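Local coordinates for NTF2-like protein of unknown function (Prochlorococcus marinus, PDB 3HZP), which is of unknown function but adopts an NTF2-like fold and assembles as a dimer, with a curved sheet of the kind that often lines a pocket in relatives, at residues L72-G85 and L98-W112. Numbering follows the deposited sequence. Where two conformers were deposited one is given.
Sequences LLGSNAAICVFTLG and LPTVTSIFKKIDEKW
Phe82 lies across Val101, its partner on the neighbouring strand. Val101 CB sits over one ring face, 3.9 Å from the Phe82 centroid, in a CH-pi contact. The ring gets there because CG stands between the backbone N and carbonyl carbon (chi1 60°). At the ring edge, in plane, is Ser103 OG, 3.6 Å from Phe82 CE1. Ser103 OG donates to Cys80 O at 2.8 Å. Cys80 O also accepts from Ser103 N, so two donors grip one buried carbonyl. With an alanine at Phe82, Val101 would probably lose its aromatic cover and a gap would open beside Ser103. On the other face of the sheet, Ile104 CD1 meets Ile79 CB at 3.8 Å. A water links Thr83 OG1 and Thr100 OG1, 2.7 Å from each; His68 also bonds Thr83, and Gly40 of the second subunit Thr100. Near the turn, the Trp112 indole has Ala77 CA at its edge and Lys107 CG over one face. Trp112 NE1 bonds Glu7 of helix 4-15, which covers the Ala78 and Cys80 face. This is an antiparallel hairpin in the curved sheet of an NTF2-like fold, one face toward the helix and the other toward the dimer partner, where Lys106 salt-bridges Glu71 of the second subunit.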
ATOM      1  N   LEU A  72       4.127  14.004   7.164  1.00 12.88           N
ATOM      2  CA  LEU A  72       3.683  13.691   8.515  1.00 13.61           C
ATOM      3  C   LEU A  72       2.176  13.602   8.546  1.00 16.26           C
ATOM      4  O   LEU A  72       1.507  14.368   7.829  1.00 17.31           O
ATOM      5  CB  LEU A  72       4.138  14.746   9.504  1.00 14.40           C
ATOM      6  CG  LEU A  72       5.607  14.795   9.799  1.00 13.93           C
ATOM      7  CD1 LEU A  72       5.909  15.977  10.743  1.00 16.68           C
ATOM      8  CD2 LEU A  72       6.151  13.481  10.450  1.00 16.38           C
ATOM      9  N   LEU A  73       1.662  12.692   9.360  1.00 15.17           N
ATOM     10  CA  LEU A  73       0.233  12.504   9.591  1.00 15.89           C
ATOM     11  C   LEU A  73       0.077  12.760  11.078  1.00 20.14           C
ATOM     12  O   LEU A  73       0.186  11.865  11.906  1.00 19.21           O
ATOM     13  CB  LEU A  73      -0.152  11.110   9.192  1.00 14.81           C
ATOM     14  CG  LEU A  73       0.060  10.749   7.713  1.00 15.68           C
ATOM     15  CD1 LEU A  73      -0.191   9.283   7.421  1.00 16.66           C
ATOM     16  CD2 LEU A  73      -0.781  11.676   6.794  1.00 18.19           C
ATOM     17  N   GLY A  74      -0.074  14.025  11.410  1.00 25.79           N
ATOM     18  CA  GLY A  74       0.118  14.482  12.760  1.00 26.74           C
ATOM     19  C   GLY A  74       1.564  14.416  13.099  1.00 26.44           C
ATOM     20  O   GLY A  74       2.431  14.196  12.254  1.00 27.70           O
ATOM     21  N   SER A  75       1.815  14.506  14.389  0.50 25.65           N
ATOM     22  CA  SER A  75       3.125  14.670  14.893  0.50 22.56           C
ATOM     23  C   SER A  75       3.865  13.328  15.003  0.50 20.08           C
ATOM     24  O   SER A  75       5.089  13.285  14.964  0.50 22.48           O
ATOM     25  CB  SER A  75       2.974  15.334  16.263  0.50 24.71           C
ATOM     26  OG  SER A  75       1.977  16.354  16.171  0.50 25.06           O
ATOM     27  N   ASN A  76       3.091  12.258  15.108  1.00 20.62           N
ATOM     28  CA  ASN A  76       3.607  10.934  15.483  1.00 18.04           C
ATOM     29  C   ASN A  76       3.369   9.825  14.487  1.00 15.97           C
ATOM     30  O   ASN A  76       3.455   8.644  14.824  1.00 14.49           O
ATOM     31  CB  ASN A  76       3.001  10.511  16.834  1.00 18.94           C
ATOM     32  CG  ASN A  76       3.374  11.441  17.948  1.00 23.81           C
ATOM     33  OD1 ASN A  76       4.512  11.861  18.061  1.00 24.10           O
ATOM     34  ND2 ASN A  76       2.408  11.756  18.797  1.00 34.71           N
ATOM     35  N   ALA A  77       3.034  10.193  13.245  1.00 14.15           N
ATOM     36  CA  ALA A  77       2.912   9.222  12.179  1.00 13.66           C
ATOM     37  C   ALA A  77       3.339   9.859  10.860  1.00 12.89           C
ATOM     38  O   ALA A  77       3.456  11.061  10.770  1.00 12.79           O
ATOM     39  CB  ALA A  77       1.476   8.650  12.092  1.00 16.40           C
ATOM     40  N   ALA A  78       3.537   9.024   9.864  1.00 12.83           N
ATOM     41  CA  ALA A  78       3.947   9.501   8.549  1.00 11.90           C
ATOM     42  C   ALA A  78       3.675   8.484   7.493  1.00 12.53           C
ATOM     43  O   ALA A  78       3.606   7.273   7.752  1.00 13.70           O
ATOM     44  CB  ALA A  78       5.437   9.855   8.534  1.00 13.37           C
ATOM     45  N   ILE A  79       3.577   8.971   6.260  1.00 13.15           N
ATOM     46  CA  ILE A  79       3.514   8.146   5.080  1.00 13.14           C
ATOM     47  C   ILE A  79       4.738   8.455   4.208  1.00 12.47           C
ATOM     48  O   ILE A  79       5.057   9.616   4.003  1.00 12.83           O
ATOM     49  CB  ILE A  79       2.189   8.333   4.279  1.00 14.25           C
ATOM     50  CG1 ILE A  79       2.260   7.527   2.981  1.00 14.24           C
ATOM     51  CG2 ILE A  79       1.845   9.818   3.989  1.00 13.75           C
ATOM     52  CD1 ILE A  79       0.850   7.359   2.314  1.00 17.89           C
ATOM     53  N   CYS A  80       5.342   7.402   3.653  1.00 12.59           N
ATOM     54  CA  CYS A  80       6.379   7.555   2.655  1.00 13.11           C
ATOM     55  C   CYS A  80       6.145   6.545   1.550  1.00 12.54           C
ATOM     56  O   CYS A  80       6.103   5.321   1.805  1.00 13.49           O
ATOM     57  CB  CYS A  80       7.779   7.424   3.271  1.00 13.87           C
ATOM     58  SG  CYS A  80       9.098   7.771   2.083  1.00 15.39           S
ATOM     59  N   VAL A  81       6.014   7.042   0.337  1.00 12.99           N
ATOM     60  CA  VAL A  81       5.856   6.226  -0.848  1.00 13.09           C
ATOM     61  C   VAL A  81       7.099   6.338  -1.680  1.00 13.27           C
ATOM     62  O   VAL A  81       7.553   7.456  -1.937  1.00 13.45           O
ATOM     63  CB  VAL A  81       4.615   6.672  -1.672  1.00 13.12           C
ATOM     64  CG1 VAL A  81       4.498   5.848  -2.986  1.00 14.76           C
ATOM     65  CG2 VAL A  81       3.319   6.581  -0.818  1.00 13.42           C
ATOM     66  N   PHE A  82       7.660   5.214  -2.111  1.00 12.72           N
ATOM     67  CA  PHE A  82       8.906   5.228  -2.839  1.00 13.15           C
ATOM     68  C   PHE A  82       9.023   4.084  -3.790  1.00 14.34           C
ATOM     69  O   PHE A  82       8.274   3.102  -3.719  1.00 14.73           O
ATOM     70  CB  PHE A  82      10.085   5.223  -1.819  1.00 14.00           C
ATOM     71  CG  PHE A  82      10.107   4.027  -0.908  1.00 13.20           C
ATOM     72  CD1 PHE A  82       9.340   4.007   0.237  1.00 12.90           C
ATOM     73  CD2 PHE A  82      10.892   2.917  -1.193  1.00 15.15           C
ATOM     74  CE1 PHE A  82       9.342   2.917   1.078  1.00 15.10           C
ATOM     75  CE2 PHE A  82      10.869   1.813  -0.350  1.00 14.99           C
ATOM     76  CZ  PHE A  82      10.131   1.821   0.768  1.00 15.05           C
ATOM     77  N   THR A  83       9.956   4.208  -4.731  1.00 13.86           N
ATOM     78  CA  THR A  83      10.364   3.112  -5.592  1.00 14.33           C
ATOM     79  C   THR A  83      11.628   2.535  -5.011  1.00 15.30           C
ATOM     80  O   THR A  83      12.567   3.273  -4.682  1.00 15.56           O
ATOM     81  CB  THR A  83      10.649   3.602  -6.996  1.00 14.82           C
ATOM     82  OG1 THR A  83       9.447   4.103  -7.574  1.00 15.06           O
ATOM     83  CG2 THR A  83      11.164   2.433  -7.873  1.00 17.02           C
ATOM     84  N   LEU A  84      11.623   1.228  -4.816  1.00 15.55           N
ATOM     85  CA  LEU A  84      12.750   0.486  -4.249  1.00 16.55           C
ATOM     86  C   LEU A  84      13.423  -0.241  -5.402  1.00 18.87           C
ATOM     87  O   LEU A  84      12.799  -1.066  -6.071  1.00 21.02           O
ATOM     88  CB  LEU A  84      12.255  -0.519  -3.232  1.00 16.69           C
ATOM     89  CG  LEU A  84      13.331  -1.385  -2.581  1.00 21.98           C
ATOM     90  CD1 LEU A  84      14.114  -0.555  -1.653  1.00 22.56           C
ATOM     91  CD2 LEU A  84      12.684  -2.603  -1.839  1.00 22.08           C
ATOM     92  N   GLY A  85      14.672   0.059  -5.697  1.00 15.22           N
ATOM     93  CA  GLY A  85      15.382  -0.616  -6.785  1.00 16.20           C
ATOM     94  C   GLY A  85      16.342  -1.638  -6.217  1.00 17.04           C
ATOM     95  O   GLY A  85      17.218  -1.265  -5.440  1.00 19.90           O
ATOM     96  N   LEU A  98      11.788  -3.570  -9.169  1.00 14.33           N
ATOM     97  CA  LEU A  98      11.482  -2.151  -9.117  1.00 14.96           C
ATOM     98  C   LEU A  98      10.026  -1.908  -8.736  1.00 14.41           C
ATOM     99  O   LEU A  98       9.236  -1.477  -9.596  1.00 15.94           O
ATOM    100  CB  LEU A  98      11.798  -1.519 -10.482  1.00 17.07           C
ATOM    101  CG  LEU A  98      11.928  -0.021 -10.475  1.00 17.07           C
ATOM    102  CD1 LEU A  98      13.216   0.428  -9.749  1.00 18.27           C
ATOM    103  CD2 LEU A  98      11.935   0.464 -11.940  1.00 18.15           C
ATOM    104  N   PRO A  99       9.632  -2.254  -7.500  1.00 13.92           N
ATOM    105  CA  PRO A  99       8.248  -2.005  -7.063  1.00 13.51           C
ATOM    106  C   PRO A  99       8.027  -0.555  -6.597  1.00 13.77           C
ATOM    107  O   PRO A  99       8.951   0.163  -6.170  1.00 15.00           O
ATOM    108  CB  PRO A  99       8.082  -2.917  -5.870  1.00 13.29           C
ATOM    109  CG  PRO A  99       9.479  -2.986  -5.287  1.00 14.29           C
ATOM    110  CD  PRO A  99      10.367  -2.996  -6.469  1.00 13.83           C
ATOM    111  N   THR A 100       6.757  -0.187  -6.576  1.00 13.02           N
ATOM    112  CA  THR A 100       6.240   0.906  -5.759  1.00 12.02           C
ATOM    113  C   THR A 100       5.871   0.386  -4.377  1.00 12.74           C
ATOM    114  O   THR A 100       5.201  -0.661  -4.257  1.00 12.74           O
ATOM    115  CB  THR A 100       4.970   1.507  -6.387  1.00 13.23           C
ATOM    116  OG1 THR A 100       5.310   2.035  -7.676  1.00 13.73           O
ATOM    117  CG2 THR A 100       4.367   2.645  -5.514  1.00 14.22           C
ATOM    118  N   VAL A 101       6.335   1.103  -3.356  1.00 12.69           N
ATOM    119  CA  VAL A 101       6.102   0.738  -1.971  1.00 13.19           C
ATOM    120  C   VAL A 101       5.444   1.848  -1.190  1.00 12.91           C
ATOM    121  O   VAL A 101       5.896   2.996  -1.246  1.00 13.20           O
ATOM    122  CB  VAL A 101       7.454   0.397  -1.276  1.00 13.31           C
ATOM    123  CG1 VAL A 101       7.225  -0.058   0.130  1.00 15.05           C
ATOM    124  CG2 VAL A 101       8.240  -0.628  -2.113  1.00 14.30           C
ATOM    125  N   THR A 102       4.343   1.532  -0.512  1.00 13.52           N
ATOM    126  CA  THR A 102       3.671   2.446   0.422  1.00 12.31           C
ATOM    127  C   THR A 102       4.068   2.010   1.816  1.00 13.64           C
ATOM    128  O   THR A 102       3.848   0.850   2.201  1.00 14.65           O
ATOM    129  CB  THR A 102       2.164   2.393   0.274  1.00 12.76           C
ATOM    130  OG1 THR A 102       1.791   2.843  -1.021  1.00 13.64           O
ATOM    131  CG2 THR A 102       1.476   3.244   1.358  1.00 15.22           C
ATOM    132  N   SER A 103       4.709   2.904   2.570  1.00 13.32           N
ATOM    133  CA  SER A 103       5.120   2.611   3.953  1.00 13.86           C
ATOM    134  C   SER A 103       4.488   3.616   4.886  1.00 13.70           C
ATOM    135  O   SER A 103       4.302   4.793   4.520  1.00 14.28           O
ATOM    136  CB  SER A 103       6.635   2.593   4.075  1.00 15.67           C
ATOM    137  OG  SER A 103       7.239   3.897   3.871  1.00 16.60           O
ATOM    138  N   ILE A 104       4.164   3.173   6.091  1.00 14.20           N
ATOM    139  CA  ILE A 104       3.607   4.009   7.131  1.00 13.37           C
ATOM    140  C   ILE A 104       4.497   3.845   8.365  1.00 13.70           C
ATOM    141  O   ILE A 104       4.973   2.735   8.639  1.00 14.78           O
ATOM    142  CB  ILE A 104       2.177   3.619   7.478  1.00 14.24           C
ATOM    143  CG1 ILE A 104       1.302   3.603   6.227  1.00 19.68           C
ATOM    144  CG2 ILE A 104       1.639   4.459   8.608  1.00 17.17           C
ATOM    145  CD1 ILE A 104       1.179   4.924   5.604  1.00 21.45           C
ATOM    146  N   PHE A 105       4.759   4.950   9.055  1.00 12.88           N
ATOM    147  CA  PHE A 105       5.611   5.023  10.232  1.00 12.32           C
ATOM    148  C   PHE A 105       4.814   5.598  11.401  1.00 13.72           C
ATOM    149  O   PHE A 105       3.921   6.432  11.201  1.00 13.54           O
ATOM    150  CB  PHE A 105       6.799   5.935   9.932  1.00 12.80           C
ATOM    151  CG  PHE A 105       7.798   5.308   9.006  1.00 14.73           C
ATOM    152  CD1 PHE A 105       7.623   5.264   7.655  1.00 19.65           C
ATOM    153  CD2 PHE A 105       8.938   4.759   9.565  1.00 19.42           C
ATOM    154  CE1 PHE A 105       8.628   4.563   6.868  1.00 18.71           C
ATOM    155  CE2 PHE A 105       9.869   4.151   8.830  1.00 25.51           C
ATOM    156  CZ  PHE A 105       9.709   4.045   7.511  1.00 17.01           C
ATOM    157  N   LYS A 106       5.159   5.152  12.613  1.00 12.86           N
ATOM    158  CA  LYS A 106       4.610   5.697  13.833  1.00 13.44           C
ATOM    159  C   LYS A 106       5.700   5.900  14.827  1.00 12.99           C
ATOM    160  O   LYS A 106       6.672   5.138  14.870  1.00 13.27           O
ATOM    161  CB  LYS A 106       3.554   4.733  14.414  1.00 16.34           C
ATOM    162  CG  LYS A 106       2.268   4.658  13.578  1.00 15.32           C
ATOM    163  CD  LYS A 106       1.109   4.043  14.359  1.00 19.85           C
ATOM    164  CE  LYS A 106       1.460   2.612  14.708  1.00 22.89           C
ATOM    165  NZ  LYS A 106       0.267   1.870  15.364  1.00 25.52           N
ATOM    166  N   LYS A 107       5.557   6.921  15.667  1.00 12.61           N
ATOM    167  CA  LYS A 107       6.479   7.123  16.768  1.00 14.68           C
ATOM    168  C   LYS A 107       5.989   6.345  17.988  1.00 15.68           C
ATOM    169  O   LYS A 107       4.789   6.435  18.383  1.00 17.69           O
ATOM    170  CB  LYS A 107       6.547   8.608  17.106  1.00 18.59           C
ATOM    171  CG  LYS A 107       7.712   9.285  16.595  1.00 24.30           C
ATOM    172  CD  LYS A 107       7.897  10.678  17.221  1.00 32.71           C
ATOM    173  CE  LYS A 107       8.657  11.574  16.275  1.00 36.14           C
ATOM    174  NZ  LYS A 107       9.132  12.834  16.917  1.00 35.75           N
ATOM    175  N   ILE A 108       6.870   5.548  18.561  1.00 14.02           N
ATOM    176  CA  ILE A 108       6.556   4.741  19.737  1.00 13.50           C
ATOM    177  C   ILE A 108       7.651   5.091  20.728  1.00 13.32           C
ATOM    178  O   ILE A 108       8.844   4.990  20.419  1.00 12.47           O
ATOM    179  CB  ILE A 108       6.615   3.257  19.412  1.00 16.01           C
ATOM    180  CG1 ILE A 108       5.651   2.881  18.254  1.00 27.72           C
ATOM    181  CG2 ILE A 108       6.381   2.421  20.665  1.00 18.31           C
ATOM    182  CD1 ILE A 108       4.235   3.287  18.473  1.00 34.01           C
ATOM    183  N   ASP A 109       7.285   5.538  21.924  1.00 11.64           N
ATOM    184  CA  ASP A 109       8.279   5.974  22.918  1.00 10.98           C
ATOM    185  C   ASP A 109       9.316   6.915  22.288  1.00 12.51           C
ATOM    186  O   ASP A 109      10.507   6.778  22.499  1.00 12.84           O
ATOM    187  CB  ASP A 109       8.972   4.761  23.566  1.00 11.80           C
ATOM    188  CG  ASP A 109       9.869   5.128  24.717  1.00 11.53           C
ATOM    189  OD1 ASP A 109       9.592   6.092  25.440  1.00 11.78           O
ATOM    190  OD2 ASP A 109      10.887   4.401  24.921  1.00 15.26           O
ATOM    191  N   GLU A 110       8.802   7.855  21.490  1.00 12.94           N
ATOM    192  CA  GLU A 110       9.575   8.949  20.906  1.00 15.32           C
ATOM    193  C   GLU A 110      10.528   8.516  19.802  1.00 15.40           C
ATOM    194  O   GLU A 110      11.371   9.313  19.373  1.00 19.37           O
ATOM    195  CB  GLU A 110      10.303   9.773  21.978  1.00 18.11           C
ATOM    196  CG  GLU A 110       9.338  10.353  22.988  1.00 19.31           C
ATOM    197  CD  GLU A 110       9.977  11.283  23.992  1.00 25.01           C
ATOM    198  OE1 GLU A 110      11.146  11.084  24.357  1.00 24.06           O
ATOM    199  OE2 GLU A 110       9.258  12.183  24.453  1.00 38.98           O
ATOM    200  N   LYS A 111      10.395   7.285  19.327  1.00 13.05           N
ATOM    201  CA  LYS A 111      11.231   6.752  18.267  1.00 14.73           C
ATOM    202  C   LYS A 111      10.411   6.306  17.094  1.00 13.34           C
ATOM    203  O   LYS A 111       9.376   5.649  17.233  1.00 13.44           O
ATOM    204  CB  LYS A 111      12.042   5.568  18.788  1.00 18.58           C
ATOM    205  CG  LYS A 111      12.940   5.927  19.966  1.00 30.02           C
ATOM    206  CD  LYS A 111      13.388   4.688  20.720  1.00 39.80           C
ATOM    207  N   TRP A 112      10.862   6.645  15.883  1.00 12.68           N
ATOM    208  CA  TRP A 112      10.184   6.236  14.685  1.00 12.85           C
ATOM    209  C   TRP A 112      10.346   4.749  14.416  1.00 13.85           C
ATOM    210  O   TRP A 112      11.469   4.220  14.466  1.00 14.56           O
ATOM    211  CB  TRP A 112      10.697   7.034  13.463  1.00 12.52           C
ATOM    212  CG  TRP A 112      10.241   8.423  13.426  1.00 13.52           C
ATOM    213  CD1 TRP A 112      11.001   9.547  13.624  1.00 18.32           C
ATOM    214  CD2 TRP A 112       8.927   8.898  13.133  1.00 11.89           C
ATOM    215  NE1 TRP A 112      10.235  10.673  13.505  1.00 22.53           N
ATOM    216  CE2 TRP A 112       8.953  10.304  13.193  1.00 17.63           C
ATOM    217  CE3 TRP A 112       7.731   8.273  12.848  1.00 13.13           C
ATOM    218  CZ2 TRP A 112       7.826  11.076  12.966  1.00 19.84           C
ATOM    219  CZ3 TRP A 112       6.643   9.029  12.600  1.00 14.04           C
ATOM    220  CH2 TRP A 112       6.686  10.412  12.666  1.00 16.24           C
TER
HETATM  221  O   HOH W   1       7.638   2.712  -8.939  1.00 15.83           O